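Local coordinates for protein probable thiosulfate sulfurtransferase (Thermus thermophilus, PDB 2EG4) that probably acts as a rhodanese-type sulfurtransferase, moving sulfur from thiosulfate to an acceptor such as cyanide, and binds a zinc ion, at residues N2-A7 against E88-T93; V10-R15 against G70-L75; P16-G21 against K103-P108; V65-G70 against E94-Y99. All blocks are in the same frame, centred on the assembly; numbering follows the deposited sequence.

In the fold
All four contacts belong to the first half of the chain. Contacts 1, 2 and 4 reach the same parallel sheet. Contact 4 is buried and involves strand 64-67, the neighbour of strand 89-92 from contact 1 and of strand 8-11 from contact 2. Contact 1 lies at the surface, where Leu3 and Pro4 of the N-terminal loop pack on an edge strand. Contacts 2 and 3 are partly buried and richer in charge. Asp68 of contact 4 forms a salt bridge with Arg74 of contact 2. Arg15 of contact 2 forms one with Glu105 of contact 3. Contact 3 lies furthest from the chain centre, about 23 Å, and joins its segments by packing and a water.

Contact 1. Residues N2-A7 against E88-T93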
loop_
_atom_site.group_PDB
_atom_site.type_symbol
_atom_site.label_atom_id
_atom_site.label_comp_id
_atom_site.label_asym_id
_atom_site.label_seq_id
_atom_site.Cartn_x
_atom_site.Cartn_y
_atom_site.Cartn_z
ATOM N N ASN A 2 3.588 8.961 19.097
ATOM C CA ASN A 2 4.173 7.998 20.023
ATOM C C ASN A 2 4.458 6.714 19.284
ATOM O O ASN A 2 3.772 6.389 18.317
ATOM C CB ASN A 2 3.214 7.710 21.173
ATOM C CG ASN A 2 3.090 8.873 22.132
ATOM O OD1 ASN A 2 1.992 9.213 22.573
ATOM N ND2 ASN A 2 4.219 9.484 22.469
ATOM N N LEU A 3 5.456 5.977 19.755
ATOM C CA LEU A 3 5.866 4.731 19.134
ATOM C C LEU A 3 5.529 3.531 19.993
ATOM O O LEU A 3 5.573 3.600 21.229
ATOM C CB LEU A 3 7.375 4.730 18.916
ATOM C CG LEU A 3 7.980 5.858 18.082
ATOM C CD1 LEU A 3 9.507 5.839 18.209
ATOM C CD2 LEU A 3 7.557 5.661 16.624
ATOM N N PRO A 4 5.178 2.404 19.353
ATOM C CA PRO A 4 4.864 1.207 20.133
ATOM C C PRO A 4 6.174 0.615 20.673
ATOM O O PRO A 4 7.254 0.921 20.177
ATOM C CB PRO A 4 4.196 0.295 19.104
ATOM C CG PRO A 4 4.902 0.672 17.813
ATOM C CD PRO A 4 4.916 2.189 17.913
ATOM N N GLU A 5 6.090 -0.252 21.673
ATOM C CA GLU A 5 7.298 -0.838 22.249
ATOM C C GLU A 5 8.015 -1.883 21.410
ATOM O O GLU A 5 7.383 -2.696 20.726
ATOM C CB GLU A 5 6.984 -1.470 23.610
ATOM C CG GLU A 5 6.349 -0.515 24.569
ATOM C CD GLU A 5 7.177 0.750 24.721
ATOM O OE1 GLU A 5 8.340 0.634 25.159
ATOM O OE2 GLU A 5 6.650 1.837 24.387
ATOM N N ASP A 6 9.343 -1.848 21.481
ATOM C CA ASP A 6 10.226 -2.805 20.806
ATOM C C ASP A 6 9.918 -2.973 19.337
ATOM O O ASP A 6 9.892 -4.096 18.817
ATOM C CB ASP A 6 10.128 -4.176 21.476
ATOM C CG ASP A 6 10.286 -4.100 22.980
ATOM O OD1 ASP A 6 11.349 -3.628 23.444
ATOM O OD2 ASP A 6 9.342 -4.514 23.693
ATOM N N ALA A 7 9.698 -1.859 18.660
ATOM C CA ALA A 7 9.375 -1.931 17.251
ATOM C C ALA A 7 10.592 -2.131 16.385
ATOM O O ALA A 7 11.723 -1.807 16.769
ATOM C CB ALA A 7 8.648 -0.668 16.830
ATOM N N GLU A 88 1.826 -6.155 12.553
ATOM C CA GLU A 88 1.149 -4.989 13.097
ATOM C C GLU A 88 2.022 -3.820 12.626
ATOM O O GLU A 88 3.203 -3.782 12.923
ATOM C CB GLU A 88 1.119 -5.062 14.625
ATOM C CG GLU A 88 0.239 -6.206 15.135
ATOM C CD GLU A 88 -1.169 -6.167 14.532
ATOM O OE1 GLU A 88 -1.831 -5.107 14.636
ATOM O OE2 GLU A 88 -1.611 -7.194 13.959
ATOM N N VAL A 89 1.450 -2.907 11.848
ATOM C CA VAL A 89 2.234 -1.799 11.307
ATOM C C VAL A 89 1.721 -0.429 11.666
ATOM O O VAL A 89 0.521 -0.233 11.918
ATOM C CB VAL A 89 2.317 -1.883 9.745
ATOM C CG1 VAL A 89 2.964 -3.187 9.342
ATOM C CG2 VAL A 89 0.925 -1.786 9.127
ATOM N N GLN A 90 2.639 0.534 11.688
ATOM C CA GLN A 90 2.290 1.913 11.972
ATOM C C GLN A 90 3.107 2.790 11.032
ATOM O O GLN A 90 4.259 2.475 10.757
ATOM C CB GLN A 90 2.631 2.253 13.425
ATOM C CG GLN A 90 2.253 3.649 13.848
ATOM C CD GLN A 90 2.457 3.845 15.341
ATOM O OE1 GLN A 90 2.156 2.951 16.136
ATOM N NE2 GLN A 90 2.962 5.011 15.729
ATOM N N LEU A 91 2.498 3.866 10.546
ATOM C CA LEU A 91 3.157 4.815 9.651
ATOM C C LEU A 91 3.673 5.992 10.490
ATOM O O LEU A 91 3.003 6.435 11.425
ATOM C CB LEU A 91 2.164 5.352 8.618
ATOM C CG LEU A 91 1.481 4.369 7.663
ATOM C CD1 LEU A 91 0.407 5.107 6.871
ATOM C CD2 LEU A 91 2.509 3.760 6.735
ATOM N N TRP A 92 4.833 6.524 10.116
ATOM C CA TRP A 92 5.432 7.656 10.824
ATOM C C TRP A 92 5.939 8.575 9.711
ATOM O O TRP A 92 6.942 8.280 9.070
ATOM C CB TRP A 92 6.572 7.128 11.683
ATOM C CG TRP A 92 7.161 8.127 12.624
ATOM C CD1 TRP A 92 6.666 9.355 12.929
ATOM C CD2 TRP A 92 8.333 7.946 13.423
ATOM N NE1 TRP A 92 7.462 9.959 13.884
ATOM C CE2 TRP A 92 8.490 9.116 14.203
ATOM C CE3 TRP A 92 9.263 6.911 13.559
ATOM C CZ2 TRP A 92 9.545 9.279 15.108
ATOM C CZ3 TRP A 92 10.319 7.066 14.466
ATOM C CH2 TRP A 92 10.447 8.247 15.227
ATOM N N THR A 93 5.245 9.688 9.496
ATOM C CA THR A 93 5.558 10.598 8.396
ATOM C C THR A 93 6.298 11.880 8.740
ATOM O O THR A 93 6.727 12.604 7.860
ATOM C CB THR A 93 4.274 11.003 7.641
ATOM O OG1 THR A 93 3.384 11.674 8.548
ATOM C CG2 THR A 93 3.567 9.771 7.056
#
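Gln90 and Trp92 lie on strand 89-92, the outermost strand on one side of the parallel sheet in the first rhodanese-like domain. Leu3 and Pro4, in the loop before strand 8-11, pack on them. Leu3 sets its CD2 methyl over one face of the Trp92 indole, a CH-pi contact. CD2 is 3.8 Å from the centroid of the six-membered ring of Trp92 and 16° off the ring normal. The other methyl, CD1, lies 3.9 Å from CH2 of Trp92. The two side chains cross at about a right angle. Gln90 has CG anti to the backbone N (chi1 -177°) and an extended chain, which carries its amide up to the loop. NE2 of Gln90 donates to the carbonyl O of Asn2 at 3.0 Å, although the modelled place of NE2 is less sure. On the other branch of the amide, OE1 of Gln90 lies 3.4 Å from CD of Pro4. Pro4 also rests on Val65 of the next strand, so the loop spans two strands. Trp92 meets Trp96 edge-to-face. The chemistry is mainly apolar: methyl and ring packing hold the loop, with one hydrogen bond from the Gln90 amide, of less certain geometry, satisfying Asn2 O.

Contact 2. Residues V10-R15 against G70-L75; sequences VDTRPR and GLTSRL. With SO4 (sulfate ion), chain F.
Thr12 packs closely against Leu75, and this is the tight side of the contact. OG1 of Thr12 lies 3.3 Å from CA of Leu75, and CG2 of Thr12 is 3.9 Å from CD1 of Leu75. The same OG1 is hydrogen-bonded to Asp68, which also receives the NE of Arg74 in a salt bridge. Arg74 runs extended from CG to NE past the Thr12 carbonyl, its CD 3.3 Å from Thr12 O. The looser side is the exposed Pro14. It lies against the Arg74 guanidinium without a hydrogen bond, CD of Pro14 over the centre of one face, 3.4 Å from Arg74 CZ. Thr72 is the N-cap of helix 73-84: its OG1 accepts from Leu75 N and is also hydrogen-bonded to Asp68 OD2. The contact joins the end of strand 8-11 to the turn between strand 64-67 and its helix. In active rhodanese domains the catalytic cysteine stands directly after the equivalent of strand 64-67; here Asp68 probably takes that place. OD1 of Asp11 accepts from Arg13 N, an Asx turn, while Arg13 grips the carboxylate side-on through NE and NH2; NH2 also bonds Gly21 O. Beyond the contact, Arg15 donates from NE to sulfate O1 at 2.7 Å and from NH2 to O4. His28 also binds this sulfate, probably from the crystallisation liquor, and Arg15 has salt bridges to Glu19 and Glu105.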
loop_
_atom_site.group_PDB
_atom_site.type_symbol
_atom_site.label_atom_id
_atom_site.label_comp_id
_atom_site.label_asym_id
_atom_site.label_seq_id
_atom_site.Cartn_x
_atom_site.Cartn_y
_atom_site.Cartn_z
ATOM N N VAL A 10 11.393 0.414 9.785
ATOM C CA VAL A 10 11.594 0.227 8.345
ATOM C C VAL A 10 11.522 1.604 7.685
ATOM O O VAL A 10 10.537 2.309 7.812
ATOM C CB VAL A 10 10.517 -0.706 7.747
ATOM C CG1 VAL A 10 10.644 -0.770 6.207
ATOM C CG2 VAL A 10 10.692 -2.098 8.375
ATOM N N ASP A 11 12.602 1.952 6.992
ATOM C CA ASP A 11 12.799 3.234 6.309
ATOM C C ASP A 11 12.459 3.013 4.828
ATOM O O ASP A 11 13.167 2.263 4.149
ATOM C CB ASP A 11 14.288 3.575 6.462
ATOM C CG ASP A 11 14.645 4.981 6.006
ATOM O OD1 ASP A 11 14.018 5.506 5.057
ATOM O OD2 ASP A 11 15.597 5.545 6.611
ATOM N N THR A 12 11.410 3.670 4.318
ATOM C CA THR A 12 11.017 3.452 2.914
ATOM C C THR A 12 11.555 4.490 1.929
ATOM O O THR A 12 11.143 4.535 0.772
ATOM C CB THR A 12 9.474 3.356 2.801
ATOM O OG1 THR A 12 8.872 4.634 3.032
ATOM C CG2 THR A 12 8.944 2.426 3.876
ATOM N N ARG A 13 12.485 5.323 2.381
ATOM C CA ARG A 13 13.068 6.337 1.514
ATOM C C ARG A 13 14.035 5.708 0.521
ATOM O O ARG A 13 14.442 4.554 0.675
ATOM C CB ARG A 13 13.836 7.366 2.362
ATOM C CG ARG A 13 12.942 8.107 3.352
ATOM C CD ARG A 13 13.799 9.066 4.208
ATOM N NE ARG A 13 14.759 8.303 5.019
ATOM C CZ ARG A 13 15.872 8.816 5.547
ATOM N NH1 ARG A 13 16.181 10.098 5.350
ATOM N NH2 ARG A 13 16.686 8.049 6.260
ATOM N N PRO A 14 14.408 6.459 -0.525
ATOM C CA PRO A 14 15.357 5.928 -1.506
ATOM C C PRO A 14 16.674 5.603 -0.774
ATOM O O PRO A 14 17.027 6.235 0.245
ATOM C CB PRO A 14 15.506 7.082 -2.497
ATOM C CG PRO A 14 14.153 7.725 -2.464
ATOM C CD PRO A 14 13.832 7.741 -0.973
ATOM N N ARG A 15 17.413 4.625 -1.284
ATOM C CA ARG A 15 18.648 4.220 -0.635
ATOM C C ARG A 15 19.637 5.348 -0.330
ATOM O O ARG A 15 20.250 5.345 0.729
ATOM C CB ARG A 15 19.335 3.099 -1.444
ATOM C CG ARG A 15 20.649 2.602 -0.835
ATOM C CD ARG A 15 20.970 1.168 -1.285
ATOM N NE ARG A 15 20.367 0.162 -0.408
ATOM C CZ ARG A 15 20.801 -0.125 0.820
ATOM N NH1 ARG A 15 21.850 0.514 1.323
ATOM N NH2 ARG A 15 20.176 -1.046 1.552
ATOM N N GLY A 70 6.972 12.354 4.850
ATOM C CA GLY A 70 5.605 12.610 4.429
ATOM C C GLY A 70 4.881 11.313 4.120
ATOM O O GLY A 70 5.476 10.224 4.117
ATOM N N LEU A 71 3.585 11.428 3.841
ATOM C CA LEU A 71 2.760 10.261 3.542
ATOM C C LEU A 71 2.898 9.911 2.068
ATOM O O LEU A 71 2.015 10.196 1.260
ATOM C CB LEU A 71 1.300 10.574 3.872
ATOM C CG LEU A 71 0.322 9.395 3.830
ATOM C CD1 LEU A 71 0.562 8.405 4.955
ATOM C CD2 LEU A 71 -1.103 9.979 3.943
ATOM N N THR A 72 3.998 9.247 1.736
ATOM C CA THR A 72 4.315 8.893 0.362
ATOM C C THR A 72 3.658 7.603 -0.121
ATOM O O THR A 72 3.254 6.747 0.678
ATOM C CB THR A 72 5.821 8.749 0.205
ATOM O OG1 THR A 72 6.234 7.597 0.943
ATOM C CG2 THR A 72 6.546 9.972 0.770
ATOM N N SER A 73 3.546 7.465 -1.442
ATOM C CA SER A 73 2.940 6.265 -1.981
ATOM C C SER A 73 3.907 5.097 -1.740
ATOM O O SER A 73 3.459 3.982 -1.510
ATOM C CB SER A 73 2.622 6.425 -3.478
ATOM O OG SER A 73 3.797 6.507 -4.245
ATOM N N ARG A 74 5.214 5.357 -1.750
ATOM C CA ARG A 74 6.152 4.252 -1.493
ATOM C C ARG A 74 6.023 3.790 -0.034
ATOM O O ARG A 74 6.073 2.600 0.241
ATOM C CB ARG A 74 7.604 4.627 -1.839
ATOM C CG ARG A 74 8.215 5.667 -0.954
ATOM C CD ARG A 74 9.514 6.232 -1.553
ATOM N NE ARG A 74 9.901 7.399 -0.777
ATOM C CZ ARG A 74 10.487 8.489 -1.252
ATOM N NH1 ARG A 74 10.771 8.605 -2.548
ATOM N NH2 ARG A 74 10.813 9.466 -0.412
ATOM N N LEU A 75 5.814 4.719 0.898
ATOM C CA LEU A 75 5.625 4.336 2.293
ATOM C C LEU A 75 4.354 3.500 2.474
ATOM O O LEU A 75 4.383 2.452 3.086
ATOM C CB LEU A 75 5.537 5.594 3.175
ATOM C CG LEU A 75 5.052 5.385 4.614
ATOM C CD1 LEU A 75 6.084 4.561 5.397
ATOM C CD2 LEU A 75 4.844 6.747 5.287
HETATM S S SO4 F . 17.869 -2.309 -1.012
HETATM O O1 SO4 F . 18.305 -1.051 -1.702
HETATM O O2 SO4 F . 16.547 -2.753 -1.567
HETATM O O3 SO4 F . 18.893 -3.381 -1.240
HETATM O O4 SO4 F . 17.730 -2.052 0.460
#

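Contact 3. Residues P16-G21 against K103-P108; sequences PAYEAG and KEEPKP
Tyr18 and Glu105 both place CG opposite the backbone N (chi1 175° and -175°), sending the tyrosine ring out of the helix to meet the glutamate chain. CG of Glu105 sits at the edge of the Tyr18 ring, in its plane, 3.5 Å from OH of Tyr18. The carboxylate is turned 71° from the ring. Pro106 comes head-on to the tyrosine, its CD 3.2 Å from Tyr18 OH. That hydroxyl is hydrogen-bonded to Ala26 O. A leucine in place of Tyr18 would probably leave Ala26 O without this partner and open a gap beside Pro106. Lys103, bent at chi2 and chi3, curls its aliphatic chain over the end of the helix. CG of Lys103 lies 3.2 Å from Glu19 O, and its CD 3.1 Å from Ala20 O. NZ bonds to Thr101 O. A water donates to Glu19 O at 2.8 Å and to Lys103 O at 3.3 Å, linking the backbones. Glu19 and Glu105 each form a salt bridge with Arg15. Gly21, with positive phi, is the first residue to leave the helical angles. The contact lays the connection between the two sheets of this tandem rhodanese fold along the helix after the first strand.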
loop_
_atom_site.group_PDB
_atom_site.type_symbol
_atom_site.label_atom_id
_atom_site.label_comp_id
_atom_site.label_asym_id
_atom_site.label_seq_id
_atom_site.Cartn_x
_atom_site.Cartn_y
_atom_site.Cartn_z
ATOM N N PRO A 16 19.815 6.312 -1.246
ATOM C CA PRO A 16 20.758 7.405 -0.964
ATOM C C PRO A 16 20.433 8.109 0.353
ATOM O O PRO A 16 21.313 8.378 1.168
ATOM C CB PRO A 16 20.573 8.337 -2.158
ATOM C CG PRO A 16 20.268 7.392 -3.271
ATOM C CD PRO A 16 19.286 6.417 -2.620
ATOM N N ALA A 17 19.157 8.409 0.544
ATOM C CA ALA A 17 18.717 9.075 1.762
ATOM C C ALA A 17 18.965 8.170 2.961
ATOM O O ALA A 17 19.431 8.612 4.006
ATOM C CB ALA A 17 17.245 9.426 1.659
ATOM N N TYR A 18 18.621 6.896 2.820
ATOM C CA TYR A 18 18.840 5.940 3.892
ATOM C C TYR A 18 20.333 5.917 4.280
ATOM O O TYR A 18 20.684 5.952 5.459
ATOM C CB TYR A 18 18.426 4.550 3.418
ATOM C CG TYR A 18 18.717 3.451 4.413
ATOM C CD1 TYR A 18 17.871 3.213 5.498
ATOM C CD2 TYR A 18 19.819 2.613 4.244
ATOM C CE1 TYR A 18 18.106 2.158 6.387
ATOM C CE2 TYR A 18 20.068 1.560 5.141
ATOM C CZ TYR A 18 19.210 1.342 6.200
ATOM O OH TYR A 18 19.444 0.334 7.120
ATOM N N GLU A 19 21.195 5.862 3.271
ATOM C CA GLU A 19 22.630 5.808 3.516
ATOM C C GLU A 19 23.200 7.089 4.128
ATOM O O GLU A 19 24.234 7.058 4.818
ATOM C CB GLU A 19 23.346 5.428 2.213
ATOM C CG GLU A 19 23.170 3.927 1.933
ATOM C CD GLU A 19 23.842 3.456 0.656
ATOM O OE1 GLU A 19 24.738 4.160 0.157
ATOM O OE2 GLU A 19 23.474 2.370 0.160
ATOM N N ALA A 20 22.521 8.208 3.897
ATOM C CA ALA A 20 22.961 9.490 4.442
ATOM C C ALA A 20 22.676 9.576 5.946
ATOM O O ALA A 20 23.256 10.408 6.663
ATOM C CB ALA A 20 22.262 10.632 3.698
ATOM N N GLY A 21 21.792 8.705 6.422
ATOM C CA GLY A 21 21.436 8.682 7.822
ATOM C C GLY A 21 20.020 8.145 8.030
ATOM O O GLY A 21 19.060 8.673 7.463
ATOM N N LYS A 103 24.503 5.597 9.920
ATOM C CA LYS A 103 24.927 5.374 8.544
ATOM C C LYS A 103 25.086 3.885 8.226
ATOM O O LYS A 103 24.744 3.438 7.127
ATOM C CB LYS A 103 26.248 6.100 8.278
ATOM C CG LYS A 103 26.122 7.332 7.402
ATOM C CD LYS A 103 25.202 8.379 8.018
ATOM C CE LYS A 103 25.768 8.956 9.309
ATOM N NZ LYS A 103 25.075 10.226 9.682
ATOM N N GLU A 104 25.590 3.122 9.192
ATOM C CA GLU A 104 25.801 1.686 9.013
ATOM C C GLU A 104 24.472 0.960 8.844
ATOM O O GLU A 104 23.503 1.241 9.549
ATOM C CB GLU A 104 26.546 1.104 10.219
ATOM C CG GLU A 104 25.698 1.060 11.497
ATOM C CD GLU A 104 26.361 0.301 12.637
ATOM O OE1 GLU A 104 26.897 -0.805 12.387
ATOM O OE2 GLU A 104 26.330 0.801 13.789
ATOM N N GLU A 105 24.433 0.010 7.920
ATOM C CA GLU A 105 23.212 -0.745 7.673
ATOM C C GLU A 105 23.214 -1.999 8.534
ATOM O O GLU A 105 24.167 -2.780 8.504
ATOM C CB GLU A 105 23.132 -1.117 6.193
ATOM C CG GLU A 105 21.835 -1.793 5.800
ATOM C CD GLU A 105 21.647 -1.832 4.307
ATOM O OE1 GLU A 105 20.597 -2.327 3.852
ATOM O OE2 GLU A 105 22.550 -1.362 3.579
ATOM N N PRO A 106 22.150 -2.210 9.319
ATOM C CA PRO A 106 22.102 -3.399 10.170
ATOM C C PRO A 106 22.084 -4.700 9.381
ATOM O O PRO A 106 21.658 -4.737 8.224
ATOM C CB PRO A 106 20.827 -3.192 10.987
ATOM C CG PRO A 106 19.952 -2.400 10.057
ATOM C CD PRO A 106 20.908 -1.418 9.430
ATOM N N LYS A 107 22.580 -5.758 10.017
ATOM C CA LYS A 107 22.624 -7.092 9.430
ATOM C C LYS A 107 21.871 -7.973 10.407
ATOM O O LYS A 107 22.475 -8.682 11.214
ATOM C CB LYS A 107 24.060 -7.607 9.310
ATOM C CG LYS A 107 24.966 -6.824 8.374
ATOM C CD LYS A 107 26.243 -7.628 8.111
ATOM C CE LYS A 107 27.278 -6.850 7.305
ATOM N NZ LYS A 107 27.940 -5.781 8.113
ATOM N N PRO A 108 20.535 -7.933 10.355
ATOM C CA PRO A 108 19.713 -8.739 11.258
ATOM C C PRO A 108 19.919 -10.237 11.061
ATOM O O PRO A 108 20.292 -10.689 9.977
ATOM C CB PRO A 108 18.285 -8.329 10.891
ATOM C CG PRO A 108 18.444 -6.987 10.256
ATOM C CD PRO A 108 19.688 -7.149 9.442
HETATM O O HOH W 1 25.998 4.930 4.506
#

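Contact 4. Residues V65-G70 against E94-Y99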
loop_
_atom_site.group_PDB
_atom_site.type_symbol
_atom_site.label_atom_id
_atom_site.label_comp_id
_atom_site.label_asym_id
_atom_site.label_seq_id
_atom_site.Cartn_x
_atom_site.Cartn_y
_atom_site.Cartn_z
ATOM N N VAL A 65 7.330 -0.183 12.571
ATOM C CA VAL A 65 7.029 1.220 12.343
ATOM C C VAL A 65 7.737 1.615 11.056
ATOM O O VAL A 65 8.959 1.543 10.977
ATOM C CB VAL A 65 7.552 2.136 13.486
ATOM C CG1 VAL A 65 7.363 3.598 13.100
ATOM C CG2 VAL A 65 6.754 1.863 14.773
ATOM N N LEU A 66 6.963 2.005 10.046
ATOM C CA LEU A 66 7.573 2.409 8.780
ATOM C C LEU A 66 7.608 3.933 8.694
ATOM O O LEU A 66 6.628 4.600 9.036
ATOM C CB LEU A 66 6.792 1.860 7.583
ATOM C CG LEU A 66 6.689 0.327 7.472
ATOM C CD1 LEU A 66 5.385 -0.150 8.138
ATOM C CD2 LEU A 66 6.709 -0.085 5.992
ATOM N N TYR A 67 8.718 4.495 8.225
ATOM C CA TYR A 67 8.782 5.944 8.135
ATOM C C TYR A 67 9.329 6.433 6.790
ATOM O O TYR A 67 10.081 5.734 6.115
ATOM C CB TYR A 67 9.621 6.522 9.301
ATOM C CG TYR A 67 11.107 6.208 9.249
ATOM C CD1 TYR A 67 11.999 7.031 8.546
ATOM C CD2 TYR A 67 11.625 5.092 9.914
ATOM C CE1 TYR A 67 13.374 6.744 8.506
ATOM C CE2 TYR A 67 13.002 4.800 9.891
ATOM C CZ TYR A 67 13.866 5.629 9.182
ATOM O OH TYR A 67 15.216 5.344 9.161
ATOM N N ASP A 68 8.923 7.639 6.411
ATOM C CA ASP A 68 9.340 8.267 5.162
ATOM C C ASP A 68 9.074 9.761 5.382
ATOM O O ASP A 68 8.520 10.170 6.415
ATOM C CB ASP A 68 8.512 7.714 3.989
ATOM C CG ASP A 68 9.183 7.910 2.636
ATOM O OD1 ASP A 68 9.987 8.856 2.467
ATOM O OD2 ASP A 68 8.873 7.104 1.727
ATOM N N GLU A 69 9.516 10.575 4.443
ATOM C CA GLU A 69 9.332 12.012 4.550
ATOM C C GLU A 69 7.957 12.334 3.967
ATOM O O GLU A 69 7.801 12.539 2.755
ATOM C CB GLU A 69 10.452 12.715 3.791
ATOM C CG GLU A 69 10.439 14.249 3.946
ATOM C CD GLU A 69 10.326 14.648 5.403
ATOM O OE1 GLU A 69 11.121 14.134 6.221
ATOM O OE2 GLU A 69 9.436 15.464 5.741
ATOM N N GLY A 70 6.972 12.354 4.850
ATOM C CA GLY A 70 5.605 12.610 4.429
ATOM C C GLY A 70 4.881 11.313 4.120
ATOM O O GLY A 70 5.476 10.224 4.117
ATOM N N GLU A 94 6.433 12.161 10.024
ATOM C CA GLU A 94 7.110 13.387 10.437
ATOM C C GLU A 94 7.508 13.243 11.889
ATOM O O GLU A 94 6.758 12.670 12.675
ATOM C CB GLU A 94 6.160 14.581 10.255
ATOM C CG GLU A 94 5.622 15.221 11.519
ATOM C CD GLU A 94 6.664 16.066 12.234
ATOM O OE1 GLU A 94 7.418 16.792 11.547
ATOM O OE2 GLU A 94 6.724 16.018 13.482
ATOM N N GLY A 95 8.686 13.752 12.246
ATOM C CA GLY A 95 9.120 13.680 13.635
ATOM C C GLY A 95 10.279 12.740 13.899
ATOM O O GLY A 95 10.891 12.772 14.974
ATOM N N TRP A 96 10.595 11.904 12.914
ATOM C CA TRP A 96 11.686 10.947 13.026
ATOM C C TRP A 96 13.043 11.521 12.562
ATOM O O TRP A 96 14.093 10.966 12.881
ATOM C CB TRP A 96 11.383 9.696 12.149
ATOM C CG TRP A 96 11.040 10.036 10.708
ATOM C CD1 TRP A 96 9.793 10.212 10.180
ATOM C CD2 TRP A 96 11.964 10.283 9.639
ATOM N NE1 TRP A 96 9.878 10.558 8.853
ATOM C CE2 TRP A 96 11.204 10.611 8.498
ATOM C CE3 TRP A 96 13.364 10.261 9.540
ATOM C CZ2 TRP A 96 11.791 10.917 7.277
ATOM C CZ3 TRP A 96 13.953 10.559 8.321
ATOM C CH2 TRP A 96 13.168 10.886 7.204
ATOM N N GLU A 97 12.996 12.617 11.807
ATOM C CA GLU A 97 14.177 13.210 11.193
ATOM C C GLU A 97 15.334 13.535 12.123
ATOM O O GLU A 97 16.493 13.365 11.738
ATOM C CB GLU A 97 13.773 14.438 10.362
ATOM C CG GLU A 97 12.788 14.100 9.206
ATOM C CD GLU A 97 11.298 14.241 9.569
ATOM O OE1 GLU A 97 10.939 14.245 10.762
ATOM O OE2 GLU A 97 10.475 14.334 8.636
ATOM N N PRO A 98 15.046 13.991 13.352
ATOM C CA PRO A 98 16.155 14.305 14.270
ATOM C C PRO A 98 16.964 13.065 14.655
ATOM O O PRO A 98 18.122 13.170 15.104
ATOM C CB PRO A 98 15.436 14.871 15.497
ATOM C CG PRO A 98 14.224 15.536 14.896
ATOM C CD PRO A 98 13.767 14.490 13.880
ATOM N N TYR A 99 16.348 11.896 14.488
ATOM C CA TYR A 99 16.955 10.621 14.879
ATOM C C TYR A 99 17.588 9.823 13.750
ATOM O O TYR A 99 18.058 8.707 13.977
ATOM C CB TYR A 99 15.895 9.762 15.572
ATOM C CG TYR A 99 15.201 10.497 16.697
ATOM C CD1 TYR A 99 15.835 10.682 17.926
ATOM C CD2 TYR A 99 13.966 11.105 16.495
ATOM C CE1 TYR A 99 15.259 11.466 18.916
ATOM C CE2 TYR A 99 13.380 11.889 17.478
ATOM C CZ TYR A 99 14.042 12.068 18.684
ATOM O OH TYR A 99 13.493 12.893 19.640
HETATM O O HOH W 2 8.617 17.297 8.403
#
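Tyr67 lies along one face of the Trp96 indole and can be followed from CB outward. CB stands over the five-membered ring of Trp96, 4.0 Å from its centroid, a CH-pi contact. CG passes near CG of Trp96. CD1 of Tyr67 is the closest ring atom, 3.4 Å from CD2 of Trp96, and CE1 of Tyr67 reaches CE3 of Trp96 at 3.7 Å. The two ring planes are 41° apart. At the tip, OH bonds to Leu23 N. Trp96 has CG between its backbone N and carbonyl carbon (chi1 53°), which swings the indole back to strand 64-67. CG of Glu97 lies over the opposite face of this indole, toward its rim. NE1 of Trp96 donates to Asp68 O at 2.8 Å. The bond is bent, with an N-H...O angle of 136°, and the donor lies above the carbonyl plane. A phenylalanine at Trp96 would probably leave Asp68 O without this donor and uncover part of the Tyr67 ring. Near the rim of the indole, OE1 of Glu69 approaches OE2 of Glu97 to 2.5 Å. The other oxygen of Glu97, OE1, accepts from Gly95 N at 2.7 Å. The contact therefore joins aromatic packing to a buried N-H...O bond, and beside them sits a pair of acids so close that one may well carry a proton.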